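Local structure of N-acetyltransferase domain-containing protein (Pyrococcus horikoshii, 1WWZ) at residues K15-G27 / E37-C49. The protein binds acetyl coenzyme A and, as a member of the GNAT family, probably transfers its acyl group to an acceptor that remains unidentified. Sequence-based numbering, arbitrary orientation.
Sequences KALNELIDVYMSG and EGRDYARNYIKWC
Helices 15-27 and 38-49 pack across each other at 119° with their axes 9.4 Å apart; Ile21 and Ala42 have the nearest CA atoms, separated by 6.0 Å. They illustrate how two helices on one face of a GNAT sheet combine knobs-into-holes packing with a salt bridge at the border of the interface. Ile21 is the knob of the first helix, set among Arg39, Ala42, Arg43 and Ile46, and its two branches divide the work. CG2 sits over the centre of the Arg39 guanidinium, 3.4 Å from CZ of Arg39, while CD1 lies over a face of the Arg43 guanidinium. The second helix supplies two knobs, Ile46 among Leu17, Leu20, Ile21 and Tyr24, and Arg39 among Asn18, Ile21, Asp22 and Met25. Leu20 and Ile46 both reach Phe57 on the sheet. One face of the Tyr24 ring, near its rim, takes Ala42 CA, and the Tyr24 hydroxyl is hydrogen-bonded to the Gly35 carbonyl. A bend at chi3 (66°) carries Arg39 back over Ile21 into a salt bridge, NH1 and NH2 both meeting Asp22 OD1 end-on; NH2 also bonds weakly to Asn18 OD1. One guanidinium thus serves both chemistries: its face rests on a methyl while its edge meets one carboxylate oxygen, a combination likely to limit its rotation.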
loop_
_atom_site.group_PDB
_atom_site.type_symbol
_atom_site.label_atom_id
_atom_site.label_comp_id
_atom_site.label_asym_id
_atom_site.label_seq_id
_atom_site.Cartn_x
_atom_site.Cartn_y
_atom_site.Cartn_z
ATOM N N LYS A 15 4.998 17.087 -22.321
ATOM C CA LYS A 15 4.574 15.728 -22.638
ATOM C C LYS A 15 3.845 15.080 -21.459
ATOM O O LYS A 15 2.736 14.564 -21.604
ATOM C CB LYS A 15 5.791 14.885 -23.033
ATOM C CG LYS A 15 5.516 13.392 -23.140
ATOM C CD LYS A 15 6.760 12.639 -23.584
ATOM C CE LYS A 15 6.579 11.133 -23.451
ATOM N NZ LYS A 15 7.593 10.543 -22.526
ATOM N N ALA A 16 4.480 15.109 -20.292
ATOM C CA ALA A 16 3.901 14.526 -19.089
ATOM C C ALA A 16 2.589 15.219 -18.742
ATOM O O ALA A 16 1.601 14.570 -18.404
ATOM C CB ALA A 16 4.880 14.647 -17.926
ATOM N N LEU A 17 2.591 16.544 -18.831
ATOM C CA LEU A 17 1.407 17.332 -18.523
ATOM C C LEU A 17 0.252 16.908 -19.415
ATOM O O LEU A 17 -0.883 16.779 -18.959
ATOM C CB LEU A 17 1.703 18.821 -18.719
ATOM C CG LEU A 17 0.545 19.790 -18.473
ATOM C CD1 LEU A 17 0.028 19.633 -17.046
ATOM C CD2 LEU A 17 1.019 21.210 -18.719
ATOM N N ASN A 18 0.552 16.683 -20.690
ATOM C CA ASN A 18 -0.461 16.270 -21.652
ATOM C C ASN A 18 -1.081 14.939 -21.235
ATOM O O ASN A 18 -2.299 14.769 -21.289
ATOM C CB ASN A 18 0.162 16.139 -23.044
ATOM C CG ASN A 18 -0.864 16.244 -24.152
ATOM O OD1 ASN A 18 -1.434 17.311 -24.385
ATOM N ND2 ASN A 18 -1.111 15.134 -24.837
ATOM N N GLU A 19 -0.239 13.995 -20.823
ATOM C CA GLU A 19 -0.714 12.684 -20.390
ATOM C C GLU A 19 -1.577 12.801 -19.141
ATOM O O GLU A 19 -2.613 12.145 -19.026
ATOM C CB GLU A 19 0.461 11.754 -20.079
ATOM C CG GLU A 19 1.282 11.328 -21.276
ATOM C CD GLU A 19 2.375 10.351 -20.888
ATOM O OE1 GLU A 19 2.044 9.288 -20.320
ATOM O OE2 GLU A 19 3.562 10.646 -21.147
ATOM N N LEU A 20 -1.139 13.628 -18.197
ATOM C CA LEU A 20 -1.890 13.810 -16.963
ATOM C C LEU A 20 -3.251 14.413 -17.271
ATOM O O LEU A 20 -4.259 14.036 -16.673
ATOM C CB LEU A 20 -1.116 14.709 -15.992
ATOM C CG LEU A 20 0.147 14.080 -15.392
ATOM C CD1 LEU A 20 0.927 15.129 -14.630
ATOM C CD2 LEU A 20 -0.229 12.920 -14.476
ATOM N N ILE A 21 -3.282 15.349 -18.211
ATOM C CA ILE A 21 -4.538 15.976 -18.585
ATOM C C ILE A 21 -5.490 14.934 -19.170
ATOM O O ILE A 21 -6.665 14.894 -18.808
ATOM C CB ILE A 21 -4.308 17.122 -19.594
ATOM C CG1 ILE A 21 -3.530 18.251 -18.911
ATOM C CG2 ILE A 21 -5.642 17.635 -20.115
ATOM C CD1 ILE A 21 -3.198 19.423 -19.817
ATOM N N ASP A 22 -4.983 14.083 -20.060
ATOM C CA ASP A 22 -5.811 13.038 -20.667
ATOM C C ASP A 22 -6.404 12.130 -19.586
ATOM O O ASP A 22 -7.596 11.818 -19.603
ATOM C CB ASP A 22 -4.994 12.183 -21.648
ATOM C CG ASP A 22 -4.461 12.977 -22.828
ATOM O OD1 ASP A 22 -4.984 14.077 -23.105
ATOM O OD2 ASP A 22 -3.521 12.488 -23.492
ATOM N N VAL A 23 -5.562 11.706 -18.648
ATOM C CA VAL A 23 -6.003 10.844 -17.556
ATOM C C VAL A 23 -7.066 11.558 -16.730
ATOM O O VAL A 23 -8.093 10.980 -16.372
ATOM C CB VAL A 23 -4.818 10.470 -16.627
ATOM C CG1 VAL A 23 -5.335 9.819 -15.348
ATOM C CG2 VAL A 23 -3.869 9.530 -17.352
ATOM N N TYR A 24 -6.806 12.826 -16.433
ATOM C CA TYR A 24 -7.723 13.639 -15.652
ATOM C C TYR A 24 -9.075 13.769 -16.356
ATOM O O TYR A 24 -10.121 13.527 -15.756
ATOM C CB TYR A 24 -7.108 15.023 -15.436
ATOM C CG TYR A 24 -7.955 15.975 -14.625
ATOM C CD1 TYR A 24 -7.667 16.229 -13.284
ATOM C CD2 TYR A 24 -9.026 16.649 -15.210
ATOM C CE1 TYR A 24 -8.425 17.139 -12.549
ATOM C CE2 TYR A 24 -9.785 17.554 -14.488
ATOM C CZ TYR A 24 -9.481 17.798 -13.159
ATOM O OH TYR A 24 -10.226 18.710 -12.454
ATOM N N MET A 25 -9.046 14.152 -17.628
ATOM C CA MET A 25 -10.278 14.315 -18.400
ATOM C C MET A 25 -11.058 13.007 -18.511
ATOM O O MET A 25 -12.292 12.998 -18.456
ATOM C CB MET A 25 -9.961 14.839 -19.805
ATOM C CG MET A 25 -9.315 16.216 -19.839
ATOM S SD MET A 25 -10.275 17.474 -18.975
ATOM C CE MET A 25 -11.680 17.680 -20.096
ATOM N N SER A 26 -10.333 11.906 -18.676
ATOM C CA SER A 26 -10.946 10.589 -18.788
ATOM C C SER A 26 -11.611 10.199 -17.476
ATOM O O SER A 26 -12.766 9.778 -17.449
ATOM C CB SER A 26 -9.886 9.548 -19.157
ATOM O OG SER A 26 -10.401 8.231 -19.040
ATOM N N GLY A 27 -10.874 10.351 -16.382
ATOM C CA GLY A 27 -11.403 9.993 -15.082
ATOM C C GLY A 27 -12.533 10.866 -14.574
ATOM O O GLY A 27 -13.427 10.375 -13.893
ATOM N N GLU A 37 -14.796 21.862 -16.630
ATOM C CA GLU A 37 -15.013 21.583 -18.050
ATOM C C GLU A 37 -13.844 22.045 -18.910
ATOM O O GLU A 37 -13.318 23.143 -18.721
ATOM C CB GLU A 37 -16.299 22.263 -18.540
ATOM C CG GLU A 37 -17.585 21.665 -17.969
ATOM C CD GLU A 37 -18.061 20.435 -18.728
ATOM O OE1 GLU A 37 -17.227 19.794 -19.406
ATOM O OE2 GLU A 37 -19.264 20.107 -18.633
ATOM N N GLY A 38 -13.439 21.200 -19.852
ATOM C CA GLY A 38 -12.347 21.542 -20.743
ATOM C C GLY A 38 -10.968 21.177 -20.235
ATOM O O GLY A 38 -10.733 21.093 -19.030
ATOM N N ARG A 39 -10.049 20.967 -21.170
ATOM C CA ARG A 39 -8.676 20.611 -20.840
ATOM C C ARG A 39 -7.938 21.765 -20.156
ATOM O O ARG A 39 -6.979 21.542 -19.419
ATOM C CB ARG A 39 -7.929 20.192 -22.109
ATOM C CG ARG A 39 -8.466 18.919 -22.754
ATOM C CD ARG A 39 -7.767 18.630 -24.075
ATOM N NE ARG A 39 -6.351 18.317 -23.907
ATOM C CZ ARG A 39 -5.887 17.153 -23.468
ATOM N NH1 ARG A 39 -6.727 16.177 -23.150
ATOM N NH2 ARG A 39 -4.580 16.963 -23.346
ATOM N N ASP A 40 -8.386 22.994 -20.401
ATOM C CA ASP A 40 -7.758 24.167 -19.798
ATOM C C ASP A 40 -7.867 24.138 -18.277
ATOM O O ASP A 40 -6.884 24.388 -17.579
ATOM C CB ASP A 40 -8.394 25.453 -20.335
ATOM C CG ASP A 40 -8.073 25.695 -21.794
ATOM O OD1 ASP A 40 -8.411 24.831 -22.632
ATOM O OD2 ASP A 40 -7.484 26.750 -22.104
ATOM N N TYR A 41 -9.059 23.846 -17.765
ATOM C CA TYR A 41 -9.260 23.776 -16.321
ATOM C C TYR A 41 -8.282 22.750 -15.748
ATOM O O TYR A 41 -7.566 23.025 -14.780
ATOM C CB TYR A 41 -10.693 23.346 -15.992
ATOM C CG TYR A 41 -10.966 23.220 -14.507
ATOM C CD1 TYR A 41 -11.624 24.229 -13.808
ATOM C CD2 TYR A 41 -10.548 22.094 -13.795
ATOM C CE1 TYR A 41 -11.862 24.119 -12.434
ATOM C CE2 TYR A 41 -10.778 21.977 -12.426
ATOM C CZ TYR A 41 -11.436 22.991 -11.753
ATOM O OH TYR A 41 -11.668 22.871 -10.400
ATOM N N ALA A 42 -8.261 21.569 -16.361
ATOM C CA ALA A 42 -7.383 20.488 -15.931
ATOM C C ALA A 42 -5.920 20.908 -15.988
ATOM O O ALA A 42 -5.169 20.681 -15.044
ATOM C CB ALA A 42 -7.605 19.254 -16.806
ATOM N N ARG A 43 -5.519 21.522 -17.096
ATOM C CA ARG A 43 -4.141 21.963 -17.255
ATOM C C ARG A 43 -3.731 22.927 -16.144
ATOM O O ARG A 43 -2.677 22.768 -15.533
ATOM C CB ARG A 43 -3.945 22.640 -18.621
ATOM C CG ARG A 43 -2.499 23.038 -18.903
ATOM C CD ARG A 43 -2.306 23.655 -20.291
ATOM N NE ARG A 43 -2.663 22.739 -21.375
ATOM C CZ ARG A 43 -3.892 22.601 -21.867
ATOM N NH1 ARG A 43 -4.893 23.321 -21.377
ATOM N NH2 ARG A 43 -4.123 21.741 -22.850
ATOM N N ASN A 44 -4.570 23.924 -15.881
ATOM C CA ASN A 44 -4.259 24.897 -14.848
ATOM C C ASN A 44 -4.222 24.302 -13.446
ATOM O O ASN A 44 -3.346 24.643 -12.653
ATOM C CB ASN A 44 -5.252 26.061 -14.889
ATOM C CG ASN A 44 -5.229 26.789 -16.214
ATOM O OD1 ASN A 44 -4.177 26.914 -16.842
ATOM N ND2 ASN A 44 -6.384 27.286 -16.642
ATOM N N TYR A 45 -5.163 23.419 -13.129
ATOM C CA TYR A 45 -5.163 22.830 -11.799
ATOM C C TYR A 45 -3.951 21.925 -11.602
ATOM O O TYR A 45 -3.297 21.968 -10.558
ATOM C CB TYR A 45 -6.450 22.042 -11.534
ATOM C CG TYR A 45 -6.552 21.600 -10.090
ATOM C CD1 TYR A 45 -6.441 22.528 -9.059
ATOM C CD2 TYR A 45 -6.726 20.258 -9.753
ATOM C CE1 TYR A 45 -6.500 22.141 -7.728
ATOM C CE2 TYR A 45 -6.785 19.855 -8.417
ATOM C CZ TYR A 45 -6.671 20.805 -7.413
ATOM O OH TYR A 45 -6.726 20.431 -6.090
ATOM N N ILE A 46 -3.645 21.110 -12.606
ATOM C CA ILE A 46 -2.498 20.211 -12.515
ATOM C C ILE A 46 -1.189 20.986 -12.358
ATOM O O ILE A 46 -0.318 20.589 -11.585
ATOM C CB ILE A 46 -2.438 19.275 -13.749
ATOM C CG1 ILE A 46 -3.657 18.348 -13.736
ATOM C CG2 ILE A 46 -1.156 18.450 -13.731
ATOM C CD1 ILE A 46 -3.784 17.450 -14.952
ATOM N N LYS A 47 -1.049 22.098 -13.073
ATOM C CA LYS A 47 0.162 22.912 -12.954
ATOM C C LYS A 47 0.258 23.477 -11.538
ATOM O O LYS A 47 1.335 23.504 -10.936
ATOM C CB LYS A 47 0.141 24.055 -13.968
ATOM C CG LYS A 47 0.259 23.599 -15.411
ATOM C CD LYS A 47 0.135 24.771 -16.377
ATOM C CE LYS A 47 1.245 25.784 -16.175
ATOM N NZ LYS A 47 1.101 26.941 -17.108
ATOM N N TRP A 48 -0.875 23.921 -11.005
ATOM C CA TRP A 48 -0.916 24.467 -9.653
ATOM C C TRP A 48 -0.526 23.390 -8.638
ATOM O O TRP A 48 0.220 23.661 -7.692
ATOM C CB TRP A 48 -2.319 24.983 -9.328
ATOM C CG TRP A 48 -2.420 25.650 -7.986
ATOM C CD1 TRP A 48 -2.138 26.956 -7.689
ATOM C CD2 TRP A 48 -2.799 25.030 -6.753
ATOM N NE1 TRP A 48 -2.321 27.186 -6.343
ATOM C CE2 TRP A 48 -2.730 26.022 -5.746
ATOM C CE3 TRP A 48 -3.195 23.733 -6.400
ATOM C CZ2 TRP A 48 -3.034 25.754 -4.406
ATOM C CZ3 TRP A 48 -3.500 23.465 -5.064
ATOM C CH2 TRP A 48 -3.420 24.477 -4.085
ATOM N N CYS A 49 -1.033 22.174 -8.831
ATOM C CA CYS A 49 -0.716 21.069 -7.924
ATOM C C CYS A 49 0.776 20.754 -7.950
ATOM O O CYS A 49 1.384 20.478 -6.917
ATOM C CB CYS A 49 -1.494 19.811 -8.305
ATOM S SG CYS A 49 -3.247 19.841 -7.872
#